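HAT1-interacting factor 1 (Saccharomyces cerevisiae, PDB 4NQ0) acts as a histone chaperone for H3 and H4 within the nuclear HAT-B acetyltransferase complex and takes part in chromatin assembly and telomere silencing. Local coordinates at residues A[39-44]-A[64-69]; A[47-52]-A[57-62]; A[208-213]-A[236-241]. All blocks are in the same frame, centred on the assembly; numbering follows the deposited sequence.

Contact 1 (A[39-44]-A[64-69]); sequences LEAAKR and FTIFAQ
Ala42 and Phe67 face each other where two helices come so close that their CA atoms lie only 4.7 Å apart. This is backbone packed almost against backbone, and the methyl groups of Ala41 and Ala42 leave room for it.

The aromatic contact comes first. Ala42 meets the Phe67 ring in two ways. Its methyl, CB, approaches the CD1-CE1 side of the ring at a slant, from the same side as the carbonyl, 3.9 Å from Phe67 CD1 and about as far from CE1. Its carbonyl oxygen, Ala42 O, stands 3.9 Å above the ring plane over one face, shifted toward the rim rather than centred. The ring reaches this place because its CG lies anti to the backbone N (chi1 -162°), which lays the phenyl group beside its own carbonyl carbon and brings its end nearer to helix 38-51 than the CB alone would suggest.

The aliphatic contact lies beside it and is looser. The methyl of Ala41 points to the opposite helix and meets the CG2 branch of Ile66 at 4.4 Å, just within packing range.

No hydrogen bond passes between the two segments. Inside each one the ordinary helical bonds run on, such as Lys43 N to Leu39 O at 2.9 Å and Ala68 N to Phe64 O at 2.8 Å. What joins the pair is apolar contact, together with the carbonyl of Ala42 lying over the Phe67 ring.

The four touching residues are all buried. Helix 38-51 and helix 61-77 run in opposite directions here, as a helical hairpin. Helix 14-34 closes one flank, with Leu32 against Ala41 and Ala29 against Ile66. Phe198, from a loop, packs on Ala42, while the neighbouring Phe64 and Thr65 turn to helix 202-218.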
loop_
_atom_site.group_PDB
_atom_site.type_symbol
_atom_site.label_atom_id
_atom_site.label_comp_id
_atom_site.label_asym_id
_atom_site.label_seq_id
_atom_site.Cartn_x
_atom_site.Cartn_y
_atom_site.Cartn_z
ATOM N N LEU A 39 14.553 -13.012 -4.793
ATOM C CA LEU A 39 15.652 -13.137 -3.851
ATOM C C LEU A 39 16.765 -12.173 -4.257
ATOM O O LEU A 39 17.354 -11.497 -3.413
ATOM C CB LEU A 39 16.164 -14.575 -3.816
ATOM C CG LEU A 39 17.413 -14.878 -2.981
ATOM C CD1 LEU A 39 17.203 -14.530 -1.514
ATOM C CD2 LEU A 39 17.805 -16.344 -3.147
ATOM N N GLU A 40 17.008 -12.091 -5.560
ATOM C CA GLU A 40 18.091 -11.296 -6.108
ATOM C C GLU A 40 17.843 -9.785 -5.974
ATOM O O GLU A 40 18.761 -9.035 -5.666
ATOM C CB GLU A 40 18.328 -11.677 -7.569
ATOM C CG GLU A 40 18.837 -13.119 -7.778
ATOM C CD GLU A 40 17.724 -14.167 -7.996
ATOM O OE1 GLU A 40 16.521 -13.894 -7.718
ATOM O OE2 GLU A 40 18.069 -15.286 -8.450
ATOM N N ALA A 41 16.605 -9.352 -6.207
ATOM C CA ALA A 41 16.217 -7.942 -6.015
ATOM C C ALA A 41 16.283 -7.562 -4.534
ATOM O O ALA A 41 16.768 -6.488 -4.183
ATOM C CB ALA A 41 14.820 -7.689 -6.575
ATOM N N ALA A 42 15.816 -8.461 -3.669
ATOM C CA ALA A 42 15.869 -8.246 -2.223
ATOM C C ALA A 42 17.310 -8.138 -1.708
ATOM O O ALA A 42 17.652 -7.195 -0.967
ATOM C CB ALA A 42 15.130 -9.356 -1.500
ATOM N N LYS A 43 18.154 -9.100 -2.090
ATOM C CA LYS A 43 19.560 -9.075 -1.690
ATOM C C LYS A 43 20.211 -7.786 -2.138
ATOM O O LYS A 43 20.996 -7.197 -1.416
ATOM C CB LYS A 43 20.347 -10.263 -2.259
ATOM C CG LYS A 43 20.100 -11.569 -1.522
ATOM C CD LYS A 43 21.249 -12.583 -1.681
ATOM C CE LYS A 43 21.063 -13.536 -2.871
ATOM N NZ LYS A 43 21.438 -14.963 -2.529
ATOM N N ARG A 44 19.885 -7.365 -3.345
ATOM C CA ARG A 44 20.445 -6.147 -3.904
ATOM C C ARG A 44 20.111 -4.938 -3.027
ATOM O O ARG A 44 20.964 -4.076 -2.785
ATOM C CB ARG A 44 19.879 -5.923 -5.301
ATOM C CG ARG A 44 20.690 -4.992 -6.129
ATOM C CD ARG A 44 21.699 -5.773 -6.925
ATOM N NE ARG A 44 22.730 -4.896 -7.443
ATOM C CZ ARG A 44 23.752 -5.303 -8.179
ATOM N NH1 ARG A 44 23.881 -6.584 -8.511
ATOM N NH2 ARG A 44 24.646 -4.419 -8.595
ATOM N N PHE A 64 13.406 0.395 0.072
ATOM C CA PHE A 64 12.512 -0.262 1.019
ATOM C C PHE A 64 11.314 -0.895 0.321
ATOM O O PHE A 64 10.947 -2.042 0.608
ATOM C CB PHE A 64 12.085 0.744 2.098
ATOM C CG PHE A 64 13.196 1.113 3.046
ATOM C CD1 PHE A 64 13.363 0.421 4.238
ATOM C CD2 PHE A 64 14.088 2.136 2.738
ATOM C CE1 PHE A 64 14.394 0.750 5.119
ATOM C CE2 PHE A 64 15.119 2.461 3.608
ATOM C CZ PHE A 64 15.270 1.776 4.796
ATOM N N THR A 65 10.735 -0.182 -0.643
ATOM C CA THR A 65 9.528 -0.688 -1.322
ATOM C C THR A 65 9.814 -1.877 -2.238
ATOM O O THR A 65 9.069 -2.867 -2.234
ATOM C CB THR A 65 8.788 0.421 -2.085
ATOM O OG1 THR A 65 9.602 0.904 -3.161
ATOM C CG2 THR A 65 8.456 1.569 -1.137
ATOM N N ILE A 66 10.906 -1.804 -2.991
ATOM C CA ILE A 66 11.358 -2.947 -3.791
ATOM C C ILE A 66 11.710 -4.135 -2.893
ATOM O O ILE A 66 11.288 -5.266 -3.160
ATOM C CB ILE A 66 12.560 -2.569 -4.691
ATOM C CG1 ILE A 66 12.126 -1.527 -5.732
ATOM C CG2 ILE A 66 13.117 -3.800 -5.395
ATOM C CD1 ILE A 66 13.263 -0.788 -6.353
ATOM N N PHE A 67 12.453 -3.871 -1.814
ATOM C CA PHE A 67 12.836 -4.910 -0.851
ATOM C C PHE A 67 11.567 -5.593 -0.317
ATOM O O PHE A 67 11.484 -6.825 -0.266
ATOM C CB PHE A 67 13.645 -4.269 0.294
ATOM C CG PHE A 67 14.470 -5.231 1.153
ATOM C CD1 PHE A 67 14.314 -6.618 1.111
ATOM C CD2 PHE A 67 15.378 -4.705 2.062
ATOM C CE1 PHE A 67 15.074 -7.439 1.943
ATOM C CE2 PHE A 67 16.139 -5.520 2.890
ATOM C CZ PHE A 67 15.988 -6.886 2.827
ATOM N N ALA A 68 10.573 -4.794 0.061
ATOM C CA ALA A 68 9.333 -5.326 0.615
ATOM C C ALA A 68 8.588 -6.192 -0.401
ATOM O O ALA A 68 8.165 -7.297 -0.083
ATOM C CB ALA A 68 8.443 -4.199 1.098
ATOM N N GLN A 69 8.428 -5.691 -1.619
ATOM C CA GLN A 69 7.809 -6.484 -2.680
ATOM C C GLN A 69 8.555 -7.790 -2.884
ATOM O O GLN A 69 7.938 -8.849 -2.939
ATOM C CB GLN A 69 7.795 -5.726 -3.997
ATOM C CG GLN A 69 6.899 -4.507 -4.011
ATOM C CD GLN A 69 6.032 -4.443 -5.254
ATOM O OE1 GLN A 69 6.060 -3.459 -5.991
ATOM N NE2 GLN A 69 5.258 -5.499 -5.494
#

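Contact 2 (A[47-52]-A[57-62]); sequences QTLDSL and LLPDPE
The ring of Pro59 is the bump here, and two leucines, Leu49 on the last turn of the preceding helix and Leu52 just past it, make the hollow that takes it. Three residues apart, each sends one methyl to the same atom: Leu52 CD1 reaches Pro59 CB at 3.6 Å, and Leu49 CD2 reaches that CB at 3.9 Å. The two come in differently. Leu49 meets the proline at about a right angle, whereas Leu52 and the ring cross obliquely.

Both leucines hold CG anti to the carbonyl carbon and beside the backbone N (chi1 -77° for Leu49 and -69° for Leu52), and this common setting lets their branches converge on one atom although Leu52 has already left helical geometry. Its second branch looks the other way along the loop, where Leu52 CD2 faces Leu57 CD2 at 4.5 Å, a light touch that extends the apolar patch past the proline. Val18 of helix 14-34 packs on both Leu52 and Leu57, and Leu189 on Pro59.

Everything crossing between the segments is hydrocarbon. The polar work is done beyond the proline, at the start of the next helix: Glu62 N gives a hydrogen bond of 2.8 Å to Asp60 OD1, with an N-H...O angle of 154°, arriving on the anti side of the carboxylate and tilted out of its plane. Asp60 thereby fills the N-cap position, and Glu62 pairs in turn with Lys30 in a salt bridge.

A short connection flanked by leucines, a proline seated against two of them and an aspartate opening the return helix together make the turn between two antiparallel helices of an all-helical, TPR-like stack.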
loop_
_atom_site.group_PDB
_atom_site.type_symbol
_atom_site.label_atom_id
_atom_site.label_comp_id
_atom_site.label_asym_id
_atom_site.label_seq_id
_atom_site.Cartn_x
_atom_site.Cartn_y
_atom_site.Cartn_z
ATOM N N GLN A 47 21.881 -5.401 0.664
ATOM C CA GLN A 47 23.316 -5.113 0.667
ATOM C C GLN A 47 23.587 -3.635 0.412
ATOM O O GLN A 47 24.501 -3.066 0.986
ATOM C CB GLN A 47 24.037 -5.967 -0.370
ATOM C CG GLN A 47 23.980 -7.460 -0.070
ATOM C CD GLN A 47 24.373 -8.289 -1.258
ATOM O OE1 GLN A 47 25.040 -7.802 -2.172
ATOM N NE2 GLN A 47 23.956 -9.545 -1.270
ATOM N N THR A 48 22.797 -3.007 -0.450
ATOM C CA THR A 48 22.937 -1.568 -0.662
ATOM C C THR A 48 22.615 -0.840 0.645
ATOM O O THR A 48 23.377 0.031 1.060
ATOM C CB THR A 48 22.049 -1.055 -1.826
ATOM O OG1 THR A 48 22.337 -1.809 -3.012
ATOM C CG2 THR A 48 22.303 0.426 -2.096
ATOM N N LEU A 49 21.520 -1.228 1.311
ATOM C CA LEU A 49 21.119 -0.563 2.551
ATOM C C LEU A 49 22.187 -0.744 3.655
ATOM O O LEU A 49 22.470 0.201 4.373
ATOM C CB LEU A 49 19.720 -1.007 3.034
ATOM C CG LEU A 49 18.507 -0.408 2.291
ATOM C CD1 LEU A 49 17.210 -1.126 2.603
ATOM C CD2 LEU A 49 18.349 1.088 2.558
ATOM N N ASP A 50 22.779 -1.937 3.763
ATOM C CA ASP A 50 23.763 -2.222 4.816
ATOM C C ASP A 50 25.036 -1.405 4.635
ATOM O O ASP A 50 25.718 -1.116 5.602
ATOM C CB ASP A 50 24.152 -3.711 4.856
ATOM C CG ASP A 50 23.188 -4.571 5.676
ATOM O OD1 ASP A 50 22.560 -4.075 6.636
ATOM O OD2 ASP A 50 23.078 -5.770 5.371
ATOM N N SER A 51 25.360 -1.043 3.399
ATOM C CA SER A 51 26.609 -0.350 3.124
ATOM C C SER A 51 26.472 1.163 2.996
ATOM O O SER A 51 27.471 1.834 2.766
ATOM C CB SER A 51 27.289 -0.935 1.877
ATOM O OG SER A 51 28.052 -2.077 2.230
ATOM N N LEU A 52 25.265 1.711 3.138
ATOM C CA LEU A 52 25.120 3.173 3.131
ATOM C C LEU A 52 25.701 3.728 4.429
ATOM O O LEU A 52 25.531 3.121 5.486
ATOM C CB LEU A 52 23.659 3.597 3.043
ATOM C CG LEU A 52 22.915 3.337 1.742
ATOM C CD1 LEU A 52 21.420 3.486 1.984
ATOM C CD2 LEU A 52 23.391 4.277 0.640
ATOM N N LEU A 57 22.604 11.044 5.169
ATOM C CA LEU A 57 22.019 10.744 3.861
ATOM C C LEU A 57 20.833 9.806 3.952
ATOM O O LEU A 57 20.999 8.621 4.202
ATOM C CB LEU A 57 23.046 10.121 2.923
ATOM C CG LEU A 57 22.449 9.933 1.522
ATOM C CD1 LEU A 57 22.635 11.210 0.698
ATOM C CD2 LEU A 57 23.051 8.724 0.833
ATOM N N LEU A 58 19.644 10.331 3.692
ATOM C CA LEU A 58 18.435 9.520 3.725
ATOM C C LEU A 58 18.394 8.603 2.516
ATOM O O LEU A 58 18.527 9.069 1.394
ATOM C CB LEU A 58 17.197 10.415 3.751
ATOM C CG LEU A 58 16.592 10.735 5.125
ATOM C CD1 LEU A 58 17.610 10.581 6.251
ATOM C CD2 LEU A 58 15.974 12.137 5.116
ATOM N N PRO A 59 18.194 7.293 2.737
ATOM C CA PRO A 59 18.166 6.376 1.616
ATOM C C PRO A 59 16.908 6.540 0.776
ATOM O O PRO A 59 15.912 7.102 1.240
ATOM C CB PRO A 59 18.189 5.007 2.284
ATOM C CG PRO A 59 17.582 5.211 3.558
ATOM C CD PRO A 59 17.934 6.598 4.004
ATOM N N ASP A 60 16.982 6.065 -0.459
ATOM C CA ASP A 60 15.875 6.141 -1.400
ATOM C C ASP A 60 14.758 5.234 -0.884
ATOM O O ASP A 60 15.005 4.072 -0.604
ATOM C CB ASP A 60 16.365 5.684 -2.776
ATOM C CG ASP A 60 15.353 5.935 -3.889
ATOM O OD1 ASP A 60 14.141 5.757 -3.662
ATOM O OD2 ASP A 60 15.788 6.312 -5.008
ATOM N N PRO A 61 13.532 5.769 -0.734
ATOM C CA PRO A 61 12.417 4.917 -0.283
ATOM C C PRO A 61 12.164 3.701 -1.184
ATOM O O PRO A 61 11.644 2.687 -0.712
ATOM C CB PRO A 61 11.207 5.856 -0.291
ATOM C CG PRO A 61 11.674 7.142 -0.919
ATOM C CD PRO A 61 13.140 7.177 -0.915
ATOM N N GLU A 62 12.518 3.795 -2.466
ATOM C CA GLU A 62 12.413 2.643 -3.367
ATOM C C GLU A 62 13.219 1.426 -2.924
ATOM O O GLU A 62 12.840 0.305 -3.232
ATOM C CB GLU A 62 12.852 3.016 -4.774
ATOM C CG GLU A 62 12.001 4.046 -5.445
ATOM C CD GLU A 62 11.079 3.425 -6.448
ATOM O OE1 GLU A 62 11.422 3.468 -7.652
ATOM O OE2 GLU A 62 10.033 2.862 -6.029
#

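Contact 3 (A[208-213]-A[236-241]); sequences DLLAQA and GDVYIL
Two helices assigned by prediction to successive TPR repeats, 202-218 in the first and 229-248 in the second, meet here side by side. Their local axes come within 10.1 Å and run nearly antiparallel, at 168°.

Leu210 is the central side chain. Its CD2 methyl sits 3.9 Å from Val238 CG1 and equally 3.9 Å from Leu241 CD1, so one branch touches both partners. Leu210 and Val238 lie alongside, their side chains running opposite ways, while Leu241 comes across Leu210 at about a right angle. With CG1 anti to the backbone N (chi1 170°), Val238 presents that methyl to Leu210 and leaves CG2 for Ala213, whose CB is 4.4 Å away.

Behind this face, Gln212 folds back on its own helix. Its NE2 donates to Asp208 O at 3.2 Å from above the carbonyl plane, and Gln212 N reaches the same oxygen from the opposite face. The amide also bonds to Tyr197 and Arg190, which fix its position.

Only hydrocarbon meets across the helices, with no hydrogen bond between them. Shape, not polar pairing, therefore sets their fit, and Leu214 and Leu217 carry the same apolar packing further round Val238.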
loop_
_atom_site.group_PDB
_atom_site.type_symbol
_atom_site.label_atom_id
_atom_site.label_comp_id
_atom_site.label_asym_id
_atom_site.label_seq_id
_atom_site.Cartn_x
_atom_site.Cartn_y
_atom_site.Cartn_z
ATOM N N ASP A 208 7.239 -4.106 7.763
ATOM C CA ASP A 208 8.156 -3.228 8.491
ATOM C C ASP A 208 8.984 -2.388 7.516
ATOM O O ASP A 208 9.242 -1.207 7.761
ATOM C CB ASP A 208 9.083 -4.040 9.394
ATOM C CG ASP A 208 9.875 -3.170 10.338
ATOM O OD1 ASP A 208 9.250 -2.450 11.145
ATOM O OD2 ASP A 208 11.123 -3.194 10.276
ATOM N N LEU A 209 9.390 -3.001 6.407
ATOM C CA LEU A 209 10.109 -2.281 5.358
ATOM C C LEU A 209 9.240 -1.196 4.738
ATOM O O LEU A 209 9.727 -0.113 4.432
ATOM C CB LEU A 209 10.620 -3.240 4.280
ATOM C CG LEU A 209 11.861 -4.048 4.693
ATOM C CD1 LEU A 209 11.973 -5.313 3.885
ATOM C CD2 LEU A 209 13.114 -3.179 4.547
ATOM N N LEU A 210 7.957 -1.487 4.550
ATOM C CA LEU A 210 7.023 -0.478 4.042
ATOM C C LEU A 210 6.754 0.631 5.066
ATOM O O LEU A 210 6.619 1.805 4.679
ATOM C CB LEU A 210 5.724 -1.125 3.565
ATOM C CG LEU A 210 5.850 -1.973 2.308
ATOM C CD1 LEU A 210 4.628 -2.873 2.111
ATOM C CD2 LEU A 210 6.073 -1.081 1.078
ATOM N N ALA A 211 6.708 0.289 6.365
ATOM C CA ALA A 211 6.560 1.321 7.404
ATOM C C ALA A 211 7.670 2.350 7.247
ATOM O O ALA A 211 7.443 3.554 7.364
ATOM C CB ALA A 211 6.573 0.716 8.832
ATOM N N GLN A 212 8.868 1.871 6.940
ATOM C CA GLN A 212 9.998 2.757 6.703
ATOM C C GLN A 212 9.911 3.507 5.371
ATOM O O GLN A 212 10.365 4.642 5.278
ATOM C CB GLN A 212 11.307 1.975 6.819
ATOM C CG GLN A 212 11.526 1.418 8.238
ATOM C CD GLN A 212 12.680 0.462 8.315
ATOM O OE1 GLN A 212 13.828 0.883 8.429
ATOM N NE2 GLN A 212 12.391 -0.843 8.267
ATOM N N ALA A 213 9.346 2.891 4.338
ATOM C CA ALA A 213 9.050 3.642 3.103
ATOM C C ALA A 213 8.139 4.842 3.388
ATOM O O ALA A 213 8.391 5.956 2.896
ATOM C CB ALA A 213 8.431 2.745 2.049
ATOM N N GLY A 236 0.015 6.545 -0.980
ATOM C CA GLY A 236 -1.173 5.756 -1.306
ATOM C C GLY A 236 -0.807 4.386 -1.836
ATOM O O GLY A 236 -1.351 3.372 -1.379
ATOM N N ASP A 237 0.134 4.362 -2.784
ATOM C CA ASP A 237 0.659 3.118 -3.368
ATOM C C ASP A 237 1.236 2.203 -2.297
ATOM O O ASP A 237 1.045 0.983 -2.339
ATOM C CB ASP A 237 1.749 3.410 -4.422
ATOM C CG ASP A 237 1.190 3.933 -5.737
ATOM O OD1 ASP A 237 -0.030 3.818 -5.987
ATOM O OD2 ASP A 237 1.991 4.462 -6.530
ATOM N N VAL A 238 1.936 2.785 -1.322
ATOM C CA VAL A 238 2.505 1.990 -0.240
ATOM C C VAL A 238 1.405 1.364 0.608
ATOM O O VAL A 238 1.515 0.188 1.010
ATOM C CB VAL A 238 3.456 2.807 0.642
ATOM C CG1 VAL A 238 3.837 2.017 1.918
ATOM C CG2 VAL A 238 4.697 3.199 -0.168
ATOM N N TYR A 239 0.348 2.129 0.874
ATOM C CA TYR A 239 -0.758 1.623 1.690
ATOM C C TYR A 239 -1.475 0.480 0.981
ATOM O O TYR A 239 -1.856 -0.496 1.628
ATOM C CB TYR A 239 -1.739 2.740 2.094
ATOM C CG TYR A 239 -1.308 3.534 3.311
ATOM C CD1 TYR A 239 -0.987 2.896 4.505
ATOM C CD2 TYR A 239 -1.245 4.922 3.279
ATOM C CE1 TYR A 239 -0.601 3.613 5.629
ATOM C CE2 TYR A 239 -0.857 5.648 4.390
ATOM C CZ TYR A 239 -0.533 4.992 5.555
ATOM O OH TYR A 239 -0.155 5.719 6.635
ATOM N N ILE A 240 -1.651 0.582 -0.336
ATOM C CA ILE A 240 -2.217 -0.523 -1.116
ATOM C C ILE A 240 -1.353 -1.779 -0.977
ATOM O O ILE A 240 -1.871 -2.875 -0.747
ATOM C CB ILE A 240 -2.383 -0.186 -2.630
ATOM C CG1 ILE A 240 -3.409 0.940 -2.861
ATOM C CG2 ILE A 240 -2.799 -1.434 -3.415
ATOM C CD1 ILE A 240 -4.849 0.617 -2.423
ATOM N N LEU A 241 -0.042 -1.632 -1.108
ATOM C CA LEU A 241 0.868 -2.775 -0.962
ATOM C C LEU A 241 0.781 -3.366 0.444
ATOM O O LEU A 241 0.719 -4.573 0.597
ATOM C CB LEU A 241 2.324 -2.370 -1.235
ATOM C CG LEU A 241 3.159 -3.204 -2.206
ATOM C CD1 LEU A 241 4.625 -2.706 -2.152
ATOM C CD2 LEU A 241 3.092 -4.721 -1.960
#

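How the contacts relate
From the N terminus, helix 14-34 precedes helix 38-51, which carries one side of contacts 1 and 2. Contact 2 closes the tight turn of residues 53-56, and contact 1 closes the wider loop 45-63 around it, so the two nest and fasten successive levels of one hairpin. Phe64 joins them, its CE2 lying 3.7 Å from Leu49 CD2. After helix 61-77 the chain enters an unmodelled part, residues 80-159, within the region important for histone binding. It returns for contact 3, which follows in series and closes loop 214-235. Helix 61-77 bridges the gap: Thr65 rests on Ala213 and Gln69 on Leu241, tying the pair 38-51/61-77 to the helices of the predicted TPR repeats.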